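Molybdopterin biosynthesis moeA protein (Pyrococcus horikoshii, PDB 1WU2) probably catalyses the insertion of molybdate into molybdopterin late in the biosynthesis of the molybdenum cofactor. Local coordinates at residues D235-I240 / A268-N273; E226-G231 / K248-I253; E210-M215 / V301-Q306; P283-G288 / L340-F345. One frame throughout, in Å; residues are numbered along the deposited sequence.

Contact 1: residues D235-I240 / A268-N273; sequences DDESII and AHKFVN
Phe271 lays one face of its ring against Ile240, and this is the tightly packed half of the contact. The methyl CG2 of Ile240 stands 3.8 Å from the centroid of the Phe271 ring and only 10° off the ring normal, a CH-pi contact over the middle of the face. With CG1 beside the backbone N (chi1 -58°), Ile240 sends its longer branch away from the ring, and the side chain also touches Leu233 and Thr190 on the neighbouring strands. Glu237 joins through its aliphatic part: CG comes within 3.6 Å of Phe271 CE1, meeting the ring obliquely. The backbone of this short, loosely formed helix is capped by Asp236, whose OD1 accepts weak bonds from Ser238 N and Ile239 N. Without the ring, as with an alanine here, the Ile240 methyl and Glu237 CG would probably lose the surface they pack on, leaving the loop 268-273 less closely held to the helix.

The other half lies toward solvent. There Glu237, extended beyond CG, crosses the bent chain of Lys270 at about a right angle, and OE2 of Glu237 meets NZ of Lys270 at 2.6 Å in a salt bridge. Both residues are exposed, so water can compete for the charges. Glu237 thus serves both halves, its methylene near the ring and its carboxylate at the ammonium. The chemistry implies a division of labour: the ring face carries the apolar packing, while the ion pair at its rim is probably screened by water.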
loop_
_atom_site.group_PDB
_atom_site.type_symbol
_atom_site.label_atom_id
_atom_site.label_comp_id
_atom_site.label_asym_id
_atom_site.label_seq_id
_atom_site.Cartn_x
_atom_site.Cartn_y
_atom_site.Cartn_z
ATOM N N ASP A 235 -18.459 29.816 -10.501
ATOM C CA ASP A 235 -17.460 30.752 -11.008
ATOM C C ASP A 235 -17.879 32.176 -10.638
ATOM O O ASP A 235 -18.636 32.825 -11.363
ATOM C CB ASP A 235 -17.304 30.615 -12.528
ATOM C CG ASP A 235 -16.649 29.302 -12.936
ATOM O OD1 ASP A 235 -17.172 28.630 -13.854
ATOM O OD2 ASP A 235 -15.605 28.865 -12.399
ATOM N N ASP A 236 -17.387 32.642 -9.494
ATOM C CA ASP A 236 -17.763 33.941 -8.943
ATOM C C ASP A 236 -16.660 34.418 -7.999
ATOM O O ASP A 236 -16.424 33.799 -6.966
ATOM C CB ASP A 236 -19.094 33.824 -8.195
ATOM C CG ASP A 236 -19.657 35.171 -7.789
ATOM O OD1 ASP A 236 -19.157 35.758 -6.804
ATOM O OD2 ASP A 236 -20.606 35.718 -8.392
ATOM N N GLU A 237 -16.001 35.522 -8.353
ATOM C CA GLU A 237 -14.822 36.004 -7.623
ATOM C C GLU A 237 -15.061 36.210 -6.123
ATOM O O GLU A 237 -14.202 35.876 -5.307
ATOM C CB GLU A 237 -14.306 37.307 -8.246
ATOM C CG GLU A 237 -12.932 37.739 -7.745
ATOM C CD GLU A 237 -12.537 39.124 -8.227
ATOM O OE1 GLU A 237 -12.092 39.942 -7.390
ATOM O OE2 GLU A 237 -12.670 39.393 -9.440
ATOM N N SER A 238 -16.219 36.762 -5.768
ATOM C CA SER A 238 -16.546 37.035 -4.367
ATOM C C SER A 238 -16.620 35.755 -3.534
ATOM O O SER A 238 -16.070 35.688 -2.433
ATOM C CB SER A 238 -17.874 37.791 -4.263
ATOM O OG SER A 238 -18.045 38.326 -2.962
ATOM N N ILE A 239 -17.302 34.749 -4.071
ATOM C CA ILE A 239 -17.470 33.468 -3.390
ATOM C C ILE A 239 -16.169 32.652 -3.344
ATOM O O ILE A 239 -15.962 31.899 -2.406
ATOM C CB ILE A 239 -18.639 32.659 -4.037
ATOM C CG1 ILE A 239 -19.994 33.268 -3.636
ATOM C CG2 ILE A 239 -18.599 31.181 -3.630
ATOM C CD1 ILE A 239 -20.829 33.761 -4.798
ATOM N N ILE A 240 -15.287 32.812 -4.330
ATOM C CA ILE A 240 -14.010 32.090 -4.333
ATOM C C ILE A 240 -13.020 32.723 -3.346
ATOM O O ILE A 240 -12.010 32.113 -3.003
ATOM C CB ILE A 240 -13.400 32.021 -5.764
ATOM C CG1 ILE A 240 -14.364 31.336 -6.744
ATOM C CG2 ILE A 240 -12.063 31.277 -5.758
ATOM C CD1 ILE A 240 -14.850 29.962 -6.311
ATOM N N ALA A 268 -6.093 33.139 -11.949
ATOM C CA ALA A 268 -5.815 32.551 -10.636
ATOM C C ALA A 268 -4.779 33.324 -9.812
ATOM O O ALA A 268 -4.614 33.052 -8.622
ATOM C CB ALA A 268 -5.359 31.107 -10.806
ATOM N N HIS A 269 -4.078 34.272 -10.432
ATOM C CA HIS A 269 -3.150 35.135 -9.695
ATOM C C HIS A 269 -3.887 36.204 -8.876
ATOM O O HIS A 269 -3.290 36.847 -8.013
ATOM C CB HIS A 269 -2.143 35.799 -10.639
ATOM C CG HIS A 269 -0.993 36.443 -9.927
ATOM N ND1 HIS A 269 -0.143 35.740 -9.098
ATOM C CD2 HIS A 269 -0.568 37.729 -9.899
ATOM C CE1 HIS A 269 0.763 36.563 -8.600
ATOM N NE2 HIS A 269 0.528 37.776 -9.070
ATOM N N LYS A 270 -5.177 36.393 -9.148
ATOM C CA LYS A 270 -6.004 37.319 -8.380
ATOM C C LYS A 270 -6.368 36.778 -6.994
ATOM O O LYS A 270 -6.702 37.553 -6.097
ATOM C CB LYS A 270 -7.275 37.663 -9.165
ATOM C CG LYS A 270 -6.993 38.351 -10.505
ATOM C CD LYS A 270 -8.057 39.387 -10.876
ATOM C CE LYS A 270 -9.249 38.766 -11.603
ATOM N NZ LYS A 270 -10.515 38.901 -10.833
ATOM N N PHE A 271 -6.303 35.458 -6.822
ATOM C CA PHE A 271 -6.611 34.817 -5.540
ATOM C C PHE A 271 -5.373 34.404 -4.743
ATOM O O PHE A 271 -5.439 34.274 -3.521
ATOM C CB PHE A 271 -7.471 33.574 -5.766
ATOM C CG PHE A 271 -8.737 33.843 -6.517
ATOM C CD1 PHE A 271 -9.662 34.760 -6.037
ATOM C CD2 PHE A 271 -9.009 33.174 -7.705
ATOM C CE1 PHE A 271 -10.837 35.010 -6.728
ATOM C CE2 PHE A 271 -10.180 33.418 -8.402
ATOM C CZ PHE A 271 -11.097 34.340 -7.912
ATOM N N VAL A 272 -4.258 34.180 -5.437
ATOM C CA VAL A 272 -3.050 33.640 -4.817
ATOM C C VAL A 272 -1.798 34.366 -5.302
ATOM O O VAL A 272 -1.678 34.690 -6.481
ATOM C CB VAL A 272 -2.888 32.133 -5.144
ATOM C CG1 VAL A 272 -1.645 31.560 -4.473
ATOM C CG2 VAL A 272 -4.134 31.349 -4.731
ATOM N N ASN A 273 -0.865 34.604 -4.383
ATOM C CA ASN A 273 0.464 35.089 -4.736
ATOM C C ASN A 273 1.351 33.892 -5.090
ATOM O O ASN A 273 1.864 33.197 -4.211
ATOM C CB ASN A 273 1.069 35.915 -3.595
ATOM C CG ASN A 273 2.047 36.960 -4.092
ATOM O OD1 ASN A 273 3.075 36.631 -4.686
ATOM N ND2 ASN A 273 1.725 38.231 -3.864
#

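Contact 2: residues E226-G231 / K248-I253; sequences EPILYG and KNECDI
Tyr230 brings its hydroxyl to two partners on the other segment. It donates to Glu250, with OH 2.7 Å from OE1, and OE1 is met on the syn side, 30° out of the carboxylate plane. Glu250 OE2 lies 2.8 Å from Tyr230 OH, so the hydroxyl faces both carboxylate oxygens. It also accepts from Asn249: ND2 lies 3.2 Å from Tyr230 OH with an N-H...O angle of 146°, and the hydroxyl is nearly in the amide plane. The carboxylate stands almost square to the phenol ring, at 81°, with Glu250 CD at the ring edge and in its plane. On the strand, Ile228 closes in on the same acceptor, its CG2 3.1 Å from Glu250 OE1, a tight approach that puts hydrocarbon beside the oxygen.

What positions these groups is the backbone around them. Helix 243-249 ends at Asn249, and Glu250, the first residue to leave helical angles, turns its chain at CB-CG, sending the carboxylate across to the strand. Strand 226-233 is held by backbone bonds to strand 184-190, from which Lys184 touches both Ile228 and Glu250. Lys246 of helix 243-249 packs on Tyr230. The segments are the first strand and the helix-to-strand turn of a beta-alpha-beta crossover that passes over strand 184-190.

A phenylalanine in place of Tyr230 would probably leave the buried Glu250 carboxylate without this donor and Asn249 ND2 without its acceptor. The chemistry implies that one phenol oxygen, both donor and acceptor, ties the end of the crossover helix to the edge strand, and that the donated proton is likely to stabilise a charged Glu250.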
loop_
_atom_site.group_PDB
_atom_site.type_symbol
_atom_site.label_atom_id
_atom_site.label_comp_id
_atom_site.label_asym_id
_atom_site.label_seq_id
_atom_site.Cartn_x
_atom_site.Cartn_y
_atom_site.Cartn_z
ATOM N N GLU A 226 -5.881 14.546 6.364
ATOM C CA GLU A 226 -7.307 14.595 6.667
ATOM C C GLU A 226 -7.958 15.589 5.707
ATOM O O GLU A 226 -7.729 16.788 5.827
ATOM C CB GLU A 226 -7.515 15.062 8.111
ATOM C CG GLU A 226 -8.971 15.187 8.547
ATOM C CD GLU A 226 -9.130 15.838 9.916
ATOM O OE1 GLU A 226 -8.122 16.299 10.498
ATOM O OE2 GLU A 226 -10.274 15.894 10.412
ATOM N N PRO A 227 -8.760 15.113 4.756
ATOM C CA PRO A 227 -9.418 16.015 3.804
ATOM C C PRO A 227 -10.598 16.742 4.441
ATOM O O PRO A 227 -11.342 16.139 5.214
ATOM C CB PRO A 227 -9.900 15.071 2.703
ATOM C CG PRO A 227 -10.123 13.783 3.389
ATOM C CD PRO A 227 -9.119 13.707 4.508
ATOM N N ILE A 228 -10.751 18.023 4.118
ATOM C CA ILE A 228 -11.851 18.833 4.620
ATOM C C ILE A 228 -12.552 19.496 3.437
ATOM O O ILE A 228 -11.952 20.301 2.727
ATOM C CB ILE A 228 -11.326 19.879 5.622
ATOM C CG1 ILE A 228 -10.958 19.201 6.948
ATOM C CG2 ILE A 228 -12.366 20.969 5.885
ATOM C CD1 ILE A 228 -9.679 19.703 7.547
ATOM N N LEU A 229 -13.822 19.152 3.243
ATOM C CA LEU A 229 -14.599 19.614 2.098
ATOM C C LEU A 229 -15.191 20.992 2.348
ATOM O O LEU A 229 -15.832 21.220 3.376
ATOM C CB LEU A 229 -15.750 18.650 1.807
ATOM C CG LEU A 229 -15.411 17.221 1.375
ATOM C CD1 LEU A 229 -15.232 16.303 2.581
ATOM C CD2 LEU A 229 -16.504 16.692 0.450
ATOM N N TYR A 230 -14.978 21.902 1.402
ATOM C CA TYR A 230 -15.666 23.189 1.389
ATOM C C TYR A 230 -16.703 23.245 0.262
ATOM O O TYR A 230 -17.374 24.259 0.080
ATOM C CB TYR A 230 -14.654 24.326 1.277
ATOM C CG TYR A 230 -13.756 24.413 2.486
ATOM C CD1 TYR A 230 -14.079 25.237 3.562
ATOM C CD2 TYR A 230 -12.594 23.657 2.565
ATOM C CE1 TYR A 230 -13.262 25.313 4.682
ATOM C CE2 TYR A 230 -11.770 23.723 3.680
ATOM C CZ TYR A 230 -12.111 24.554 4.740
ATOM O OH TYR A 230 -11.298 24.632 5.849
ATOM N N GLY A 231 -16.829 22.147 -0.481
ATOM C CA GLY A 231 -17.887 21.977 -1.461
ATOM C C GLY A 231 -17.597 22.545 -2.838
ATOM O O GLY A 231 -16.532 23.114 -3.085
ATOM N N LYS A 248 -6.649 29.515 6.653
ATOM C CA LYS A 248 -6.666 29.651 8.107
ATOM C C LYS A 248 -6.933 28.300 8.772
ATOM O O LYS A 248 -6.197 27.888 9.666
ATOM C CB LYS A 248 -7.739 30.656 8.545
ATOM C CG LYS A 248 -7.541 32.084 8.033
ATOM C CD LYS A 248 -6.149 32.623 8.343
ATOM C CE LYS A 248 -6.108 34.149 8.332
ATOM N NZ LYS A 248 -5.901 34.709 9.699
ATOM N N ASN A 249 -7.983 27.618 8.320
ATOM C CA ASN A 249 -8.404 26.336 8.891
ATOM C C ASN A 249 -7.414 25.192 8.653
ATOM O O ASN A 249 -7.380 24.238 9.430
ATOM C CB ASN A 249 -9.765 25.918 8.314
ATOM C CG ASN A 249 -10.930 26.741 8.857
ATOM O OD1 ASN A 249 -10.755 27.627 9.696
ATOM N ND2 ASN A 249 -12.136 26.442 8.374
ATOM N N GLU A 250 -6.614 25.290 7.590
ATOM C CA GLU A 250 -5.797 24.169 7.123
ATOM C C GLU A 250 -4.320 24.487 6.980
ATOM O O GLU A 250 -3.909 25.646 6.959
ATOM C CB GLU A 250 -6.298 23.680 5.765
ATOM C CG GLU A 250 -7.353 22.596 5.847
ATOM C CD GLU A 250 -8.718 23.069 5.434
ATOM O OE1 GLU A 250 -9.703 22.482 5.913
ATOM O OE2 GLU A 250 -8.815 24.023 4.637
ATOM N N CYS A 251 -3.537 23.419 6.858
ATOM C CA CYS A 251 -2.100 23.510 6.657
ATOM C C CYS A 251 -1.812 23.788 5.181
ATOM O O CYS A 251 -1.002 24.653 4.848
ATOM C CB CYS A 251 -1.420 22.213 7.108
ATOM S SG CYS A 251 -2.013 21.551 8.688
ATOM N N ASP A 252 -2.468 23.031 4.305
ATOM C CA ASP A 252 -2.466 23.317 2.871
ATOM C C ASP A 252 -3.886 23.219 2.318
ATOM O O ASP A 252 -4.781 22.699 2.981
ATOM C CB ASP A 252 -1.466 22.413 2.114
ATOM C CG ASP A 252 -2.070 21.084 1.653
ATOM O OD1 ASP A 252 -3.121 21.091 0.985
ATOM O OD2 ASP A 252 -1.541 19.975 1.883
ATOM N N ILE A 253 -4.089 23.742 1.113
ATOM C CA ILE A 253 -5.400 23.711 0.469
ATOM C C ILE A 253 -5.264 23.441 -1.036
ATOM O O ILE A 253 -4.381 23.965 -1.706
ATOM C CB ILE A 253 -6.262 25.003 0.807
ATOM C CG1 ILE A 253 -6.813 25.693 -0.445
ATOM C CG2 ILE A 253 -5.490 26.008 1.673
ATOM C CD1 ILE A 253 -8.119 25.113 -0.913
#

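Contact 3: residues E210-M215 / V301-Q306; sequences ETNSIM and VSVFAQ
Met215 and Val303 meet where two helices pack, 212-222 against 300-319, within the probable molybdopterin binding domain, an alpha/beta fold. The packing is chiefly apolar. Met215, modelled as selenomethionine, reaches across with CG anti to the backbone N (chi1 -175°) and CE bent aside at the selenium (chi3 71°). Its CE lies 3.7 Å from Val303 CG1, and more loosely 4.4 Å from Phe304 CB, as the Met215 and Val303 side chains run antiparallel alongside each other. Leu369 of helix 367-371 touches both Met215 and Phe304, and Ala167 of the second subunit also packs on Met215, so this buried joint adjoins the dimer interface.

The second kind of contact sets an amide against a methyl: Asn212 ND2 is 3.4 Å from Val303 CG2, the two side chains crossing at a slant. That nitrogen is not left to hydrocarbon alone, for it makes a weak hydrogen bond to Gly298 O.

Polar bonds also shape the start of helix 212-222. Glu210 O accepts from Lys170 NZ of the second subunit, while the carboxylate of Glu210 turns to the helix, OE2 receiving Ser213 N at 3.0 Å on its syn lone pair.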
loop_
_atom_site.group_PDB
_atom_site.type_symbol
_atom_site.label_atom_id
_atom_site.label_comp_id
_atom_site.label_asym_id
_atom_site.label_seq_id
_atom_site.Cartn_x
_atom_site.Cartn_y
_atom_site.Cartn_z
ATOM N N GLU A 210 -19.554 15.963 -10.921
ATOM C CA GLU A 210 -18.359 16.304 -10.170
ATOM C C GLU A 210 -17.741 15.018 -9.638
ATOM O O GLU A 210 -18.440 14.154 -9.106
ATOM C CB GLU A 210 -18.709 17.251 -9.021
ATOM C CG GLU A 210 -17.546 18.097 -8.535
ATOM C CD GLU A 210 -16.529 17.299 -7.743
ATOM O OE1 GLU A 210 -16.940 16.460 -6.917
ATOM O OE2 GLU A 210 -15.318 17.508 -7.952
ATOM N N THR A 211 -16.425 14.911 -9.774
ATOM C CA THR A 211 -15.712 13.664 -9.518
ATOM C C THR A 211 -14.396 13.851 -8.743
ATOM O O THR A 211 -13.993 12.967 -7.988
ATOM C CB THR A 211 -15.484 12.956 -10.884
ATOM O OG1 THR A 211 -16.587 12.076 -11.154
ATOM C CG2 THR A 211 -14.285 12.035 -10.873
ATOM N N ASN A 212 -13.739 14.991 -8.921
ATOM C CA ASN A 212 -12.441 15.241 -8.299
ATOM C C ASN A 212 -12.468 15.371 -6.785
ATOM O O ASN A 212 -11.454 15.142 -6.133
ATOM C CB ASN A 212 -11.804 16.500 -8.884
ATOM C CG ASN A 212 -11.378 16.315 -10.321
ATOM O OD1 ASN A 212 -11.251 15.187 -10.809
ATOM N ND2 ASN A 212 -11.158 17.421 -11.012
ATOM N N SER A 213 -13.617 15.740 -6.229
ATOM C CA SER A 213 -13.723 15.936 -4.791
ATOM C C SER A 213 -13.517 14.615 -4.067
ATOM O O SER A 213 -12.627 14.493 -3.230
ATOM C CB SER A 213 -15.080 16.523 -4.411
ATOM O OG SER A 213 -15.108 16.800 -3.024
ATOM N N ILE A 214 -14.346 13.633 -4.404
ATOM C CA ILE A 214 -14.277 12.315 -3.783
ATOM C C ILE A 214 -12.952 11.599 -4.077
ATOM O O ILE A 214 -12.455 10.863 -3.228
ATOM C CB ILE A 214 -15.507 11.443 -4.184
ATOM C CG1 ILE A 214 -15.540 10.127 -3.394
ATOM C CG2 ILE A 214 -15.520 11.141 -5.680
ATOM C CD1 ILE A 214 -15.510 10.286 -1.892
HETATM N N MSE A 215 -12.376 11.830 -5.257
HETATM C CA MSE A 215 -11.097 11.212 -5.606
HETATM C C MSE A 215 -9.967 11.795 -4.773
HETATM O O MSE A 215 -9.104 11.065 -4.298
HETATM C CB MSE A 215 -10.768 11.373 -7.089
HETATM C CG MSE A 215 -9.497 10.623 -7.490
HETATM SE SE MSE A 215 -9.060 10.764 -9.368
HETATM C CE MSE A 215 -8.505 12.620 -9.405
ATOM N N VAL A 301 -7.967 12.797 -14.853
ATOM C CA VAL A 301 -6.663 12.250 -15.229
ATOM C C VAL A 301 -5.555 13.250 -14.898
ATOM O O VAL A 301 -4.506 12.878 -14.378
ATOM C CB VAL A 301 -6.600 11.875 -16.729
ATOM C CG1 VAL A 301 -5.198 11.402 -17.111
ATOM C CG2 VAL A 301 -7.635 10.800 -17.059
ATOM N N SER A 302 -5.808 14.517 -15.202
ATOM C CA SER A 302 -4.854 15.594 -14.940
ATOM C C SER A 302 -4.657 15.917 -13.448
ATOM O O SER A 302 -3.555 16.264 -13.034
ATOM C CB SER A 302 -5.289 16.848 -15.700
ATOM O OG SER A 302 -4.370 17.908 -15.523
ATOM N N VAL A 303 -5.717 15.813 -12.649
ATOM C CA VAL A 303 -5.621 16.009 -11.200
ATOM C C VAL A 303 -4.793 14.898 -10.552
ATOM O O VAL A 303 -4.051 15.151 -9.607
ATOM C CB VAL A 303 -7.025 16.053 -10.533
ATOM C CG1 VAL A 303 -6.926 15.946 -9.007
ATOM C CG2 VAL A 303 -7.750 17.317 -10.921
ATOM N N PHE A 304 -4.932 13.678 -11.063
ATOM C CA PHE A 304 -4.234 12.507 -10.531
ATOM C C PHE A 304 -2.727 12.641 -10.714
ATOM O O PHE A 304 -1.960 12.383 -9.791
ATOM C CB PHE A 304 -4.737 11.243 -11.232
ATOM C CG PHE A 304 -4.158 9.961 -10.689
ATOM C CD1 PHE A 304 -4.732 9.333 -9.590
ATOM C CD2 PHE A 304 -3.061 9.365 -11.301
ATOM C CE1 PHE A 304 -4.212 8.145 -9.097
ATOM C CE2 PHE A 304 -2.535 8.178 -10.816
ATOM C CZ PHE A 304 -3.110 7.565 -9.710
ATOM N N ALA A 305 -2.314 13.043 -11.910
ATOM C CA ALA A 305 -0.902 13.269 -12.210
ATOM C C ALA A 305 -0.337 14.417 -11.373
ATOM O O ALA A 305 0.798 14.355 -10.904
ATOM C CB ALA A 305 -0.724 13.558 -13.684
ATOM N N GLN A 306 -1.139 15.458 -11.180
ATOM C CA GLN A 306 -0.734 16.593 -10.358
ATOM C C GLN A 306 -0.618 16.208 -8.886
ATOM O O GLN A 306 0.226 16.738 -8.171
ATOM C CB GLN A 306 -1.718 17.747 -10.520
ATOM C CG GLN A 306 -1.531 18.514 -11.821
ATOM C CD GLN A 306 -2.654 19.494 -12.096
ATOM O OE1 GLN A 306 -3.668 19.507 -11.390
ATOM N NE2 GLN A 306 -2.479 20.319 -13.124
#

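Contact 4: residues P283-G288 / L340-F345; sequences PGRPFG and LGRYEF
Pro283 with Phe345 and Arg285 with Arg342 form a partly buried contact between a loop of the probable molybdopterin binding domain and the lead-in to and first residues of strand 343-351, in the C-terminal region (domain IV). It is a contact of van der Waals touches, with no hydrogen bond between the two segments. At the apolar end, Pro283, which follows a cis peptide bond, rests CD 3.8 Å from the carbonyl O of Phe345 and 4.3 Å from its CB. Beyond CB the Phe345 ring leads away from the loop, its CG anti to the backbone N (chi1 -175°).

At the charged end Arg342 folds back on itself through chi2 and chi3, both near -60°, and lays its NH2 3.4 Å from Arg285 CB. The extended Arg285 chain runs on past it, CD lying 3.8 Å from Arg342 NH2. Arg285 and Arg342 bring their NH1 atoms to 4.3 Å; Arg342 NH1 lies at the edge of the Arg285 guanidinium, near its plane, and the two planes are 76° apart. The Arg342 head is fixed by backbone oxygens, NE donating to Thr280 O and NH2 to Ile281 O. On the loop, a type I turn from Gly284 to Phe287 is closed by Phe287 N to Gly284 O at 3.2 Å.

The loop leaves strand 281-282, which pairs in parallel with strand 343-351, so the contact lies just past the end of that pairing. Phe345 packs on Phe304, Ala305 and Leu309 of helix 300-319 and stacks on Tyr375 of strand 374-378; Phe287 stacks on Phe310 of the same helix and touches Leu17 of helix 10-20.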
loop_
_atom_site.group_PDB
_atom_site.type_symbol
_atom_site.label_atom_id
_atom_site.label_comp_id
_atom_site.label_asym_id
_atom_site.label_seq_id
_atom_site.Cartn_x
_atom_site.Cartn_y
_atom_site.Cartn_z
ATOM N N PRO A 283 0.013 14.984 -18.592
ATOM C CA PRO A 283 -0.923 16.100 -18.384
ATOM C C PRO A 283 -0.646 16.875 -17.095
ATOM O O PRO A 283 0.279 16.530 -16.361
ATOM C CB PRO A 283 -2.285 15.398 -18.300
ATOM C CG PRO A 283 -1.975 14.027 -17.800
ATOM C CD PRO A 283 -0.632 13.677 -18.371
ATOM N N GLY A 284 -1.443 17.911 -16.837
ATOM C CA GLY A 284 -1.328 18.708 -15.625
ATOM C C GLY A 284 -0.506 19.974 -15.775
ATOM O O GLY A 284 -0.081 20.554 -14.778
ATOM N N ARG A 285 -0.303 20.403 -17.019
ATOM C CA ARG A 285 0.526 21.571 -17.348
ATOM C C ARG A 285 0.146 22.863 -16.600
ATOM O O ARG A 285 1.028 23.519 -16.050
ATOM C CB ARG A 285 0.544 21.789 -18.877
ATOM C CG ARG A 285 0.510 23.235 -19.366
ATOM C CD ARG A 285 0.563 23.358 -20.882
ATOM N NE ARG A 285 0.387 24.739 -21.323
ATOM C CZ ARG A 285 0.698 25.203 -22.535
ATOM N NH1 ARG A 285 1.208 24.402 -23.471
ATOM N NH2 ARG A 285 0.497 26.487 -22.817
ATOM N N PRO A 286 -1.135 23.235 -16.563
ATOM C CA PRO A 286 -1.544 24.491 -15.909
ATOM C C PRO A 286 -1.452 24.521 -14.369
ATOM O O PRO A 286 -2.013 25.434 -13.762
ATOM C CB PRO A 286 -3.008 24.665 -16.355
ATOM C CG PRO A 286 -3.214 23.662 -17.458
ATOM C CD PRO A 286 -2.286 22.531 -17.157
ATOM N N PHE A 287 -0.771 23.559 -13.754
ATOM C CA PHE A 287 -0.596 23.534 -12.301
ATOM C C PHE A 287 0.233 24.727 -11.811
ATOM O O PHE A 287 1.234 25.092 -12.426
ATOM C CB PHE A 287 0.067 22.218 -11.866
ATOM C CG PHE A 287 0.433 22.172 -10.408
ATOM C CD1 PHE A 287 -0.517 21.858 -9.444
ATOM C CD2 PHE A 287 1.730 22.447 -10.002
ATOM C CE1 PHE A 287 -0.172 21.823 -8.096
ATOM C CE2 PHE A 287 2.078 22.416 -8.663
ATOM C CZ PHE A 287 1.127 22.104 -7.707
ATOM N N GLY A 288 -0.208 25.329 -10.708
ATOM C CA GLY A 288 0.544 26.367 -10.014
ATOM C C GLY A 288 0.509 26.167 -8.505
ATOM O O GLY A 288 -0.205 25.293 -8.003
ATOM N N LEU A 340 9.906 16.679 -26.361
ATOM C CA LEU A 340 11.001 17.362 -25.679
ATOM C C LEU A 340 10.450 18.646 -25.074
ATOM O O LEU A 340 9.596 19.302 -25.672
ATOM C CB LEU A 340 12.157 17.676 -26.636
ATOM C CG LEU A 340 13.048 16.498 -27.044
ATOM C CD1 LEU A 340 14.056 16.926 -28.111
ATOM C CD2 LEU A 340 13.772 15.903 -25.843
ATOM N N GLY A 341 10.932 18.987 -23.884
ATOM C CA GLY A 341 10.411 20.112 -23.128
ATOM C C GLY A 341 9.212 19.787 -22.247
ATOM O O GLY A 341 8.754 20.662 -21.513
ATOM N N ARG A 342 8.706 18.552 -22.307
ATOM C CA ARG A 342 7.552 18.140 -21.500
ATOM C C ARG A 342 7.856 16.901 -20.660
ATOM O O ARG A 342 8.376 15.902 -21.164
ATOM C CB ARG A 342 6.329 17.878 -22.383
ATOM C CG ARG A 342 5.925 19.055 -23.277
ATOM C CD ARG A 342 5.529 20.308 -22.526
ATOM N NE ARG A 342 4.345 20.092 -21.699
ATOM C CZ ARG A 342 3.090 20.123 -22.139
ATOM N NH1 ARG A 342 2.809 20.375 -23.415
ATOM N NH2 ARG A 342 2.101 19.907 -21.284
ATOM N N TYR A 343 7.517 16.984 -19.375
ATOM C CA TYR A 343 7.731 15.909 -18.417
ATOM C C TYR A 343 6.504 15.002 -18.428
ATOM O O TYR A 343 5.446 15.379 -17.934
ATOM C CB TYR A 343 7.958 16.502 -17.026
ATOM C CG TYR A 343 8.544 15.552 -16.015
ATOM C CD1 TYR A 343 7.724 14.753 -15.224
ATOM C CD2 TYR A 343 9.921 15.465 -15.834
ATOM C CE1 TYR A 343 8.262 13.882 -14.292
ATOM C CE2 TYR A 343 10.470 14.598 -14.904
ATOM C CZ TYR A 343 9.635 13.810 -14.135
ATOM O OH TYR A 343 10.172 12.949 -13.208
ATOM N N GLU A 344 6.656 13.808 -18.995
ATOM C CA GLU A 344 5.528 12.912 -19.247
ATOM C C GLU A 344 5.142 12.105 -18.011
ATOM O O GLU A 344 5.966 11.397 -17.440
ATOM C CB GLU A 344 5.838 11.922 -20.386
ATOM C CG GLU A 344 6.661 12.454 -21.551
ATOM C CD GLU A 344 5.946 13.516 -22.359
ATOM O OE1 GLU A 344 4.716 13.669 -22.200
ATOM O OE2 GLU A 344 6.624 14.199 -23.155
ATOM N N PHE A 345 3.879 12.211 -17.614
ATOM C CA PHE A 345 3.279 11.306 -16.643
ATOM C C PHE A 345 2.533 10.250 -17.451
ATOM O O PHE A 345 1.499 10.535 -18.057
ATOM C CB PHE A 345 2.329 12.077 -15.722
ATOM C CG PHE A 345 1.743 11.253 -14.605
ATOM C CD1 PHE A 345 0.513 10.626 -14.759
ATOM C CD2 PHE A 345 2.404 11.135 -13.388
ATOM C CE1 PHE A 345 -0.045 9.880 -13.722
ATOM C CE2 PHE A 345 1.856 10.391 -12.349
ATOM C CZ PHE A 345 0.630 9.757 -12.520
#

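Contacts 1, 2 and 3 lie wholly within the probable molybdopterin binding domain, while contact 4 joins that domain to the C-terminal region. Contact 3 closes a chain loop that encloses contacts 1 and 2, whose segments alternate along the chain from strand 226-233 to the loop after strand 252-255; their centres are about 17 Å apart. Contact 3 stands about 16 Å, centre to centre, from both contact 2 and contact 4, touching the first through Leu229 on Ser213 and the second through Gln306 NE2 to Gly284 O. Helix 300-319 also reaches the C-terminal region, Ala305 CB packing on Phe345 CD1. Contacts 1, 2 and 3 all reach the second subunit; contact 4 does not.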